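Local coordinates for probable transcriptional repressor protein (Mycobacterium tuberculosis, PDB 4FX0), which probably binds DNA as a MarR-family, redox-dependent transcriptional repressor with a helix-turn-helix domain, at residues Y22-F36 / A104-Q116. Residues are numbered along the deposited sequence; the frame is centred on the assembly and turned at random.
Sequences YDRALRPSGLTNTQF and ALQKAVPLWRGVQ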
ATOM      1  N   TYR B  22      12.180   1.092  -1.072  1.00 46.70           N
ATOM      2  CA  TYR B  22      12.236   2.549  -1.144  1.00 49.34           C
ATOM      3  C   TYR B  22      12.728   3.156   0.168  1.00 53.21           C
ATOM      4  O   TYR B  22      13.475   4.134   0.166  1.00 56.24           O
ATOM      5  CB  TYR B  22      10.876   3.124  -1.547  1.00 49.58           C
ATOM      6  CG  TYR B  22      10.659   3.141  -3.045  1.00 57.20           C
ATOM      7  CD1 TYR B  22      10.712   1.969  -3.787  1.00 54.82           C
ATOM      8  CD2 TYR B  22      10.407   4.330  -3.717  1.00 59.53           C
ATOM      9  CE1 TYR B  22      10.521   1.978  -5.155  1.00 51.94           C
ATOM     10  CE2 TYR B  22      10.212   4.350  -5.087  1.00 54.72           C
ATOM     11  CZ  TYR B  22      10.271   3.170  -5.800  1.00 53.79           C
ATOM     12  OH  TYR B  22      10.079   3.181  -7.163  1.00 46.89           O
ATOM     13  N   ASP B  23      12.310   2.569   1.286  1.00 51.25           N
ATOM     14  CA  ASP B  23      12.813   2.972   2.595  1.00 47.12           C
ATOM     15  C   ASP B  23      14.317   2.747   2.676  1.00 54.97           C
ATOM     16  O   ASP B  23      15.070   3.639   3.068  1.00 63.62           O
ATOM     17  CB  ASP B  23      12.115   2.189   3.707  1.00 57.94           C
ATOM     18  CG  ASP B  23      10.788   2.799   4.105  1.00 60.97           C
ATOM     19  OD1 ASP B  23      10.330   3.732   3.412  1.00 61.76           O
ATOM     20  OD2 ASP B  23      10.201   2.342   5.108  1.00 67.44           O
ATOM     21  N   ARG B  24      14.747   1.546   2.303  1.00 56.89           N
ATOM     22  CA  ARG B  24      16.161   1.198   2.324  1.00 56.71           C
ATOM     23  C   ARG B  24      16.987   2.170   1.487  1.00 75.59           C
ATOM     24  O   ARG B  24      18.025   2.658   1.932  1.00 89.13           O
ATOM     25  CB  ARG B  24      16.370  -0.230   1.818  1.00 54.85           C
ATOM     26  CG  ARG B  24      17.830  -0.638   1.744  1.00112.42           C
ATOM     27  CD  ARG B  24      18.009  -1.966   1.030  1.00109.70           C
ATOM     28  NE  ARG B  24      19.421  -2.314   0.904  1.00116.82           N
ATOM     29  CZ  ARG B  24      20.108  -2.980   1.825  1.00134.76           C
ATOM     30  NH1 ARG B  24      19.513  -3.374   2.943  1.00136.44           N
ATOM     31  NH2 ARG B  24      21.392  -3.254   1.630  1.00145.22           N
ATOM     32  N   ALA B  25      16.520   2.447   0.272  1.00 79.03           N
ATOM     33  CA  ALA B  25      17.232   3.341  -0.636  1.00 70.66           C
ATOM     34  C   ALA B  25      17.292   4.771  -0.104  1.00 62.90           C
ATOM     35  O   ALA B  25      18.274   5.481  -0.323  1.00 66.55           O
ATOM     36  CB  ALA B  25      16.591   3.313  -2.018  1.00 49.49           C
ATOM     37  N   LEU B  26      16.242   5.186   0.598  1.00 64.61           N
ATOM     38  CA  LEU B  26      16.145   6.552   1.110  1.00 57.12           C
ATOM     39  C   LEU B  26      16.824   6.738   2.465  1.00 59.92           C
ATOM     40  O   LEU B  26      16.862   7.848   2.995  1.00 63.32           O
ATOM     41  CB  LEU B  26      14.679   6.984   1.205  1.00 51.89           C
ATOM     42  CG  LEU B  26      13.970   7.287  -0.116  1.00 50.91           C
ATOM     43  CD1 LEU B  26      12.468   7.388   0.089  1.00 42.96           C
ATOM     44  CD2 LEU B  26      14.522   8.563  -0.734  1.00 47.14           C
ATOM     45  N   ARG B  27      17.354   5.654   3.019  1.00 71.74           N
ATOM     46  CA  ARG B  27      18.030   5.703   4.315  1.00 76.24           C
ATOM     47  C   ARG B  27      18.921   6.937   4.486  1.00 62.00           C
ATOM     48  O   ARG B  27      18.769   7.678   5.455  1.00 65.76           O
ATOM     49  CB  ARG B  27      18.833   4.418   4.560  1.00 88.14           C
ATOM     50  CG  ARG B  27      18.227   3.489   5.602  1.00 95.21           C
ATOM     51  CD  ARG B  27      18.630   2.040   5.357  1.00110.47           C
ATOM     52  NE  ARG B  27      20.078   1.864   5.288  1.00112.19           N
ATOM     53  CZ  ARG B  27      20.675   0.723   4.956  1.00105.99           C
ATOM     54  NH1 ARG B  27      19.949  -0.346   4.657  1.00112.40           N
ATOM     55  NH2 ARG B  27      21.998   0.652   4.917  1.00 89.77           N
ATOM     56  N   PRO B  28      19.852   7.165   3.541  1.00 58.19           N
ATOM     57  CA  PRO B  28      20.794   8.285   3.649  1.00 57.92           C
ATOM     58  C   PRO B  28      20.125   9.649   3.822  1.00 57.75           C
ATOM     59  O   PRO B  28      20.640  10.485   4.563  1.00 67.52           O
ATOM     60  CB  PRO B  28      21.543   8.240   2.314  1.00 55.82           C
ATOM     61  CG  PRO B  28      21.471   6.820   1.901  1.00 56.95           C
ATOM     62  CD  PRO B  28      20.119   6.344   2.347  1.00 65.25           C
ATOM     63  N   SER B  29      19.002   9.871   3.146  1.00 60.70           N
ATOM     64  CA  SER B  29      18.325  11.162   3.214  1.00 54.28           C
ATOM     65  C   SER B  29      17.516  11.306   4.499  1.00 61.57           C
ATOM     66  O   SER B  29      16.963  12.368   4.777  1.00 70.68           O
ATOM     67  CB  SER B  29      17.415  11.359   2.002  1.00 54.24           C
ATOM     68  OG  SER B  29      16.320  10.461   2.040  1.00 53.75           O
ATOM     69  N   GLY B  30      17.446  10.229   5.275  1.00 69.59           N
ATOM     70  CA  GLY B  30      16.707  10.237   6.524  1.00 59.21           C
ATOM     71  C   GLY B  30      15.206  10.338   6.326  1.00 59.15           C
ATOM     72  O   GLY B  30      14.493  10.867   7.179  1.00 61.54           O
ATOM     73  N   LEU B  31      14.723   9.826   5.198  1.00 55.45           N
ATOM     74  CA  LEU B  31      13.300   9.884   4.880  1.00 50.12           C
ATOM     75  C   LEU B  31      12.705   8.502   4.644  1.00 52.50           C
ATOM     76  O   LEU B  31      13.362   7.618   4.096  1.00 56.45           O
ATOM     77  CB  LEU B  31      13.065  10.745   3.639  1.00 39.37           C
ATOM     78  CG  LEU B  31      13.479  12.212   3.728  1.00 50.24           C
ATOM     79  CD1 LEU B  31      13.083  12.938   2.455  1.00 53.57           C
ATOM     80  CD2 LEU B  31      12.844  12.866   4.942  1.00 48.22           C
ATOM     81  N   THR B  32      11.458   8.322   5.065  1.00 52.49           N
ATOM     82  CA  THR B  32      10.704   7.129   4.710  1.00 56.29           C
ATOM     83  C   THR B  32       9.966   7.409   3.407  1.00 52.82           C
ATOM     84  O   THR B  32       9.758   8.569   3.046  1.00 56.85           O
ATOM     85  CB  THR B  32       9.699   6.736   5.809  1.00 60.27           C
ATOM     86  OG1 THR B  32       8.667   7.726   5.898  1.00 66.20           O
ATOM     87  CG2 THR B  32      10.402   6.619   7.153  1.00 44.40           C
ATOM     88  N   ASN B  33       9.580   6.354   2.695  1.00 47.83           N
ATOM     89  CA  ASN B  33       8.913   6.524   1.408  1.00 53.07           C
ATOM     90  C   ASN B  33       7.675   7.412   1.515  1.00 51.81           C
ATOM     91  O   ASN B  33       7.440   8.266   0.658  1.00 47.53           O
ATOM     92  CB  ASN B  33       8.566   5.170   0.777  1.00 62.99           C
ATOM     93  CG  ASN B  33       7.486   4.423   1.538  1.00 65.64           C
ATOM     94  OD1 ASN B  33       6.298   4.563   1.249  1.00 66.21           O
ATOM     95  ND2 ASN B  33       7.897   3.616   2.510  1.00 67.09           N
ATOM     96  N   THR B  34       6.897   7.220   2.575  1.00 53.03           N
ATOM     97  CA  THR B  34       5.714   8.041   2.802  1.00 55.88           C
ATOM     98  C   THR B  34       6.105   9.487   3.098  1.00 44.16           C
ATOM     99  O   THR B  34       5.501  10.419   2.570  1.00 47.66           O
ATOM    100  CB  THR B  34       4.855   7.497   3.958  1.00 62.11           C
ATOM    101  OG1 THR B  34       5.591   7.579   5.184  1.00 72.34           O
ATOM    102  CG2 THR B  34       4.467   6.048   3.697  1.00 38.58           C
ATOM    103  N   GLN B  35       7.115   9.667   3.944  1.00 42.96           N
ATOM    104  CA  GLN B  35       7.615  11.004   4.261  1.00 46.06           C
ATOM    105  C   GLN B  35       8.107  11.700   2.998  1.00 55.45           C
ATOM    106  O   GLN B  35       7.659  12.798   2.667  1.00 63.64           O
ATOM    107  CB  GLN B  35       8.739  10.934   5.297  1.00 45.11           C
ATOM    108  CG  GLN B  35       8.276  10.578   6.701  1.00 36.61           C
ATOM    109  CD  GLN B  35       9.431  10.247   7.626  1.00 58.55           C
ATOM    110  OE1 GLN B  35      10.597  10.385   7.256  1.00 68.48           O
ATOM    111  NE2 GLN B  35       9.112   9.802   8.836  1.00 52.05           N
ATOM    112  N   PHE B  36       9.033  11.053   2.299  1.00 54.98           N
ATOM    113  CA  PHE B  36       9.508  11.550   1.015  1.00 48.27           C
ATOM    114  C   PHE B  36       8.328  11.948   0.138  1.00 55.02           C
ATOM    115  O   PHE B  36       8.315  13.031  -0.450  1.00 58.36           O
ATOM    116  CB  PHE B  36      10.351  10.484   0.310  1.00 47.26           C
ATOM    117  CG  PHE B  36      10.565  10.749  -1.154  1.00 48.70           C
ATOM    118  CD1 PHE B  36      11.603  11.561  -1.583  1.00 58.07           C
ATOM    119  CD2 PHE B  36       9.729  10.183  -2.102  1.00 50.09           C
ATOM    120  CE1 PHE B  36      11.800  11.804  -2.932  1.00 60.56           C
ATOM    121  CE2 PHE B  36       9.922  10.423  -3.451  1.00 52.65           C
ATOM    122  CZ  PHE B  36      10.958  11.234  -3.866  1.00 47.98           C
ATOM    123  N   ALA B 104      16.608  17.739   2.542  1.00 42.55           N
ATOM    124  CA  ALA B 104      16.362  16.302   2.607  1.00 42.62           C
ATOM    125  C   ALA B 104      15.720  15.788   1.322  1.00 51.90           C
ATOM    126  O   ALA B 104      16.114  14.747   0.795  1.00 58.48           O
ATOM    127  CB  ALA B 104      15.491  15.963   3.809  1.00 37.26           C
ATOM    128  N   LEU B 105      14.731  16.519   0.822  1.00 46.43           N
ATOM    129  CA  LEU B 105      14.071  16.143  -0.421  1.00 44.75           C
ATOM    130  C   LEU B 105      15.076  16.122  -1.568  1.00 49.68           C
ATOM    131  O   LEU B 105      15.181  15.135  -2.296  1.00 63.67           O
ATOM    132  CB  LEU B 105      12.926  17.107  -0.736  1.00 35.47           C
ATOM    133  CG  LEU B 105      12.159  16.838  -2.032  1.00 37.04           C
ATOM    134  CD1 LEU B 105      11.615  15.418  -2.050  1.00 40.31           C
ATOM    135  CD2 LEU B 105      11.037  17.849  -2.210  1.00 33.53           C
ATOM    136  N   GLN B 106      15.817  17.216  -1.715  1.00 62.72           N
ATOM    137  CA  GLN B 106      16.833  17.328  -2.755  1.00 64.24           C
ATOM    138  C   GLN B 106      17.798  16.149  -2.691  1.00 58.23           C
ATOM    139  O   GLN B 106      18.175  15.583  -3.718  1.00 48.26           O
ATOM    140  CB  GLN B 106      17.600  18.643  -2.604  1.00 63.97           C
ATOM    141  CG  GLN B 106      18.488  18.996  -3.787  1.00 65.01           C
ATOM    142  CD  GLN B 106      19.309  20.250  -3.544  1.00 82.24           C
ATOM    143  OE1 GLN B 106      20.506  20.174  -3.263  1.00 67.28           O
ATOM    144  NE2 GLN B 106      18.670  21.410  -3.651  1.00 99.88           N
ATOM    145  N   LYS B 107      18.187  15.782  -1.474  1.00 54.07           N
ATOM    146  CA  LYS B 107      19.118  14.680  -1.260  1.00 53.23           C
ATOM    147  C   LYS B 107      18.471  13.327  -1.545  1.00 54.97           C
ATOM    148  O   LYS B 107      19.129  12.402  -2.022  1.00 62.97           O
ATOM    149  CB  LYS B 107      19.651  14.714   0.175  1.00 57.94           C
ATOM    150  CG  LYS B 107      20.644  13.610   0.499  1.00 64.89           C
ATOM    151  CD  LYS B 107      21.338  13.876   1.826  1.00 77.12           C
ATOM    152  CE  LYS B 107      22.442  12.864   2.086  1.00 83.53           C
ATOM    153  NZ  LYS B 107      23.238  13.215   3.294  1.00 93.17           N
ATOM    154  N   ALA B 108      17.178  13.221  -1.254  1.00 42.95           N
ATOM    155  CA  ALA B 108      16.449  11.970  -1.424  1.00 49.71           C
ATOM    156  C   ALA B 108      16.148  11.659  -2.889  1.00 58.90           C
ATOM    157  O   ALA B 108      16.151  10.496  -3.297  1.00 61.59           O
ATOM    158  CB  ALA B 108      15.160  12.000  -0.614  1.00 44.09           C
ATOM    159  N   VAL B 109      15.892  12.700  -3.675  1.00 52.71           N
ATOM    160  CA  VAL B 109      15.511  12.532  -5.077  1.00 56.82           C
ATOM    161  C   VAL B 109      16.386  11.528  -5.835  1.00 62.95           C
ATOM    162  O   VAL B 109      15.876  10.542  -6.366  1.00 57.20           O
ATOM    163  CB  VAL B 109      15.480  13.880  -5.832  1.00 52.49           C
ATOM    164  CG1 VAL B 109      15.321  13.647  -7.327  1.00 57.60           C
ATOM    165  CG2 VAL B 109      14.359  14.759  -5.298  1.00 46.51           C
ATOM    166  N   PRO B 110      17.707  11.772  -5.888  1.00 65.07           N
ATOM    167  CA  PRO B 110      18.583  10.847  -6.616  1.00 60.38           C
ATOM    168  C   PRO B 110      18.485   9.419  -6.085  1.00 51.47           C
ATOM    169  O   PRO B 110      18.569   8.469  -6.865  1.00 50.45           O
ATOM    170  CB  PRO B 110      19.985  11.415  -6.366  1.00 64.74           C
ATOM    171  CG  PRO B 110      19.847  12.288  -5.160  1.00 54.14           C
ATOM    172  CD  PRO B 110      18.468  12.858  -5.246  1.00 60.67           C
ATOM    173  N   LEU B 111      18.309   9.275  -4.775  1.00 48.04           N
ATOM    174  CA  LEU B 111      18.169   7.958  -4.163  1.00 47.45           C
ATOM    175  C   LEU B 111      16.879   7.287  -4.620  1.00 51.68           C
ATOM    176  O   LEU B 111      16.868   6.102  -4.954  1.00 57.44           O
ATOM    177  CB  LEU B 111      18.188   8.070  -2.638  1.00 46.71           C
ATOM    178  CG  LEU B 111      19.427   8.729  -2.027  1.00 45.12           C
ATOM    179  CD1 LEU B 111      19.311   8.781  -0.510  1.00 38.89           C
ATOM    180  CD2 LEU B 111      20.685   7.992  -2.448  1.00 39.08           C
ATOM    181  N   TRP B 112      15.793   8.054  -4.627  1.00 51.97           N
ATOM    182  CA  TRP B 112      14.501   7.564  -5.094  1.00 45.02           C
ATOM    183  C   TRP B 112      14.547   7.270  -6.588  1.00 56.53           C
ATOM    184  O   TRP B 112      13.902   6.338  -7.069  1.00 54.93           O
ATOM    185  CB  TRP B 112      13.409   8.594  -4.799  1.00 46.32           C
ATOM    186  CG  TRP B 112      12.148   8.387  -5.584  1.00 45.48           C
ATOM    187  CD1 TRP B 112      11.143   7.510  -5.303  1.00 42.60           C
ATOM    188  CD2 TRP B 112      11.752   9.080  -6.773  1.00 48.27           C
ATOM    189  NE1 TRP B 112      10.148   7.609  -6.245  1.00 59.17           N
ATOM    190  CE2 TRP B 112      10.499   8.571  -7.161  1.00 45.11           C
ATOM    191  CE3 TRP B 112      12.338  10.087  -7.553  1.00 56.40           C
ATOM    192  CZ2 TRP B 112       9.818   9.025  -8.290  1.00 45.09           C
ATOM    193  CZ3 TRP B 112      11.661  10.539  -8.674  1.00 55.28           C
ATOM    194  CH2 TRP B 112      10.416  10.008  -9.031  1.00 46.58           C
ATOM    195  N   ARG B 113      15.319   8.072  -7.312  1.00 62.66           N
ATOM    196  CA  ARG B 113      15.428   7.939  -8.759  1.00 67.45           C
ATOM    197  C   ARG B 113      16.171   6.661  -9.141  1.00 74.00           C
ATOM    198  O   ARG B 113      15.883   6.046 -10.169  1.00 74.22           O
ATOM    199  CB  ARG B 113      16.131   9.165  -9.345  1.00 73.14           C
ATOM    200  CG  ARG B 113      15.925   9.361 -10.836  1.00 86.39           C
ATOM    201  CD  ARG B 113      16.097  10.824 -11.212  1.00103.39           C
ATOM    202  NE  ARG B 113      15.911  11.057 -12.641  1.00122.23           N
ATOM    203  CZ  ARG B 113      15.837  12.261 -13.197  1.00127.22           C
ATOM    204  NH1 ARG B 113      15.925  13.349 -12.442  1.00131.02           N
ATOM    205  NH2 ARG B 113      15.668  12.381 -14.508  1.00116.52           N
ATOM    206  N   GLY B 114      17.124   6.263  -8.304  1.00 74.18           N
ATOM    207  CA  GLY B 114      17.892   5.054  -8.538  1.00 66.56           C
ATOM    208  C   GLY B 114      17.076   3.794  -8.326  1.00 69.60           C
ATOM    209  O   GLY B 114      17.124   2.870  -9.137  1.00 66.06           O
ATOM    210  N   VAL B 115      16.323   3.755  -7.231  1.00 74.34           N
ATOM    211  CA  VAL B 115      15.491   2.598  -6.918  1.00 61.46           C
ATOM    212  C   VAL B 115      14.326   2.482  -7.899  1.00 52.83           C
ATOM    213  O   VAL B 115      13.939   1.381  -8.290  1.00 47.26           O
ATOM    214  CB  VAL B 115      14.960   2.651  -5.468  1.00 56.20           C
ATOM    215  CG1 VAL B 115      14.082   3.875  -5.260  1.00 43.59           C
ATOM    216  CG2 VAL B 115      14.200   1.375  -5.133  1.00 59.21           C
ATOM    217  N   GLN B 116      13.777   3.626  -8.297  1.00 54.41           N
ATOM    218  CA  GLN B 116      12.701   3.668  -9.281  1.00 34.53           C
ATOM    219  C   GLN B 116      13.147   3.020 -10.585  1.00 57.82           C
ATOM    220  O   GLN B 116      12.429   2.208 -11.167  1.00 72.95           O
ATOM    221  CB  GLN B 116      12.285   5.117  -9.543  1.00 41.49           C
ATOM    222  CG  GLN B 116      11.226   5.289 -10.624  1.00 46.84           C
ATOM    223  CD  GLN B 116       9.821   5.019 -10.120  1.00 54.64           C
ATOM    224  OE1 GLN B 116       9.632   4.455  -9.041  1.00 62.05           O
ATOM    225  NE2 GLN B 116       8.827   5.428 -10.898  1.00 50.57           N
TER
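The backbones come closest at Ser-29 and Ala-108, whose CA atoms are 5.1 Å apart, where the 3-10 turn after helix 7-26 lies on helix 99-119. The axes of 22-26 and 104-116 approach to 8.8 Å and run at 136°, closer to antiparallel than parallel. Ala-108 offers just a methyl group here, and Leu-26 CD2, Leu-31 CD1, Phe-36 CD1 and Ser-29 all converge on it. Ser-29 OG also donates to Leu-26 O, so this buried hydroxyl is satisfied within its own turn.

Phe-36 is a knob among Leu-105, Ala-108, Val-109 and Trp-112. With its CG anti to the backbone N (chi1 164°), the ring reaches the indole, and CZ lies 3.5 Å from Trp-112 CG, over the indole face and toward its rim. Tyr-22 meets the same indole rim to rim. Val-115 CG1 sits squarely over the phenol face, 3.8 Å from the ring centroid, in a CH-pi contact.

The Gln-116 amide hydrogen-bonds with both ends to the second subunit, NE2 to the carbonyl of its Glu-5 and OE1 to the backbone N of its Ala-7; Phe-3 of that subunit meets Trp-112. The mostly apolar packing thus continues, through Trp-112 and Gln-116, into the dimer interface.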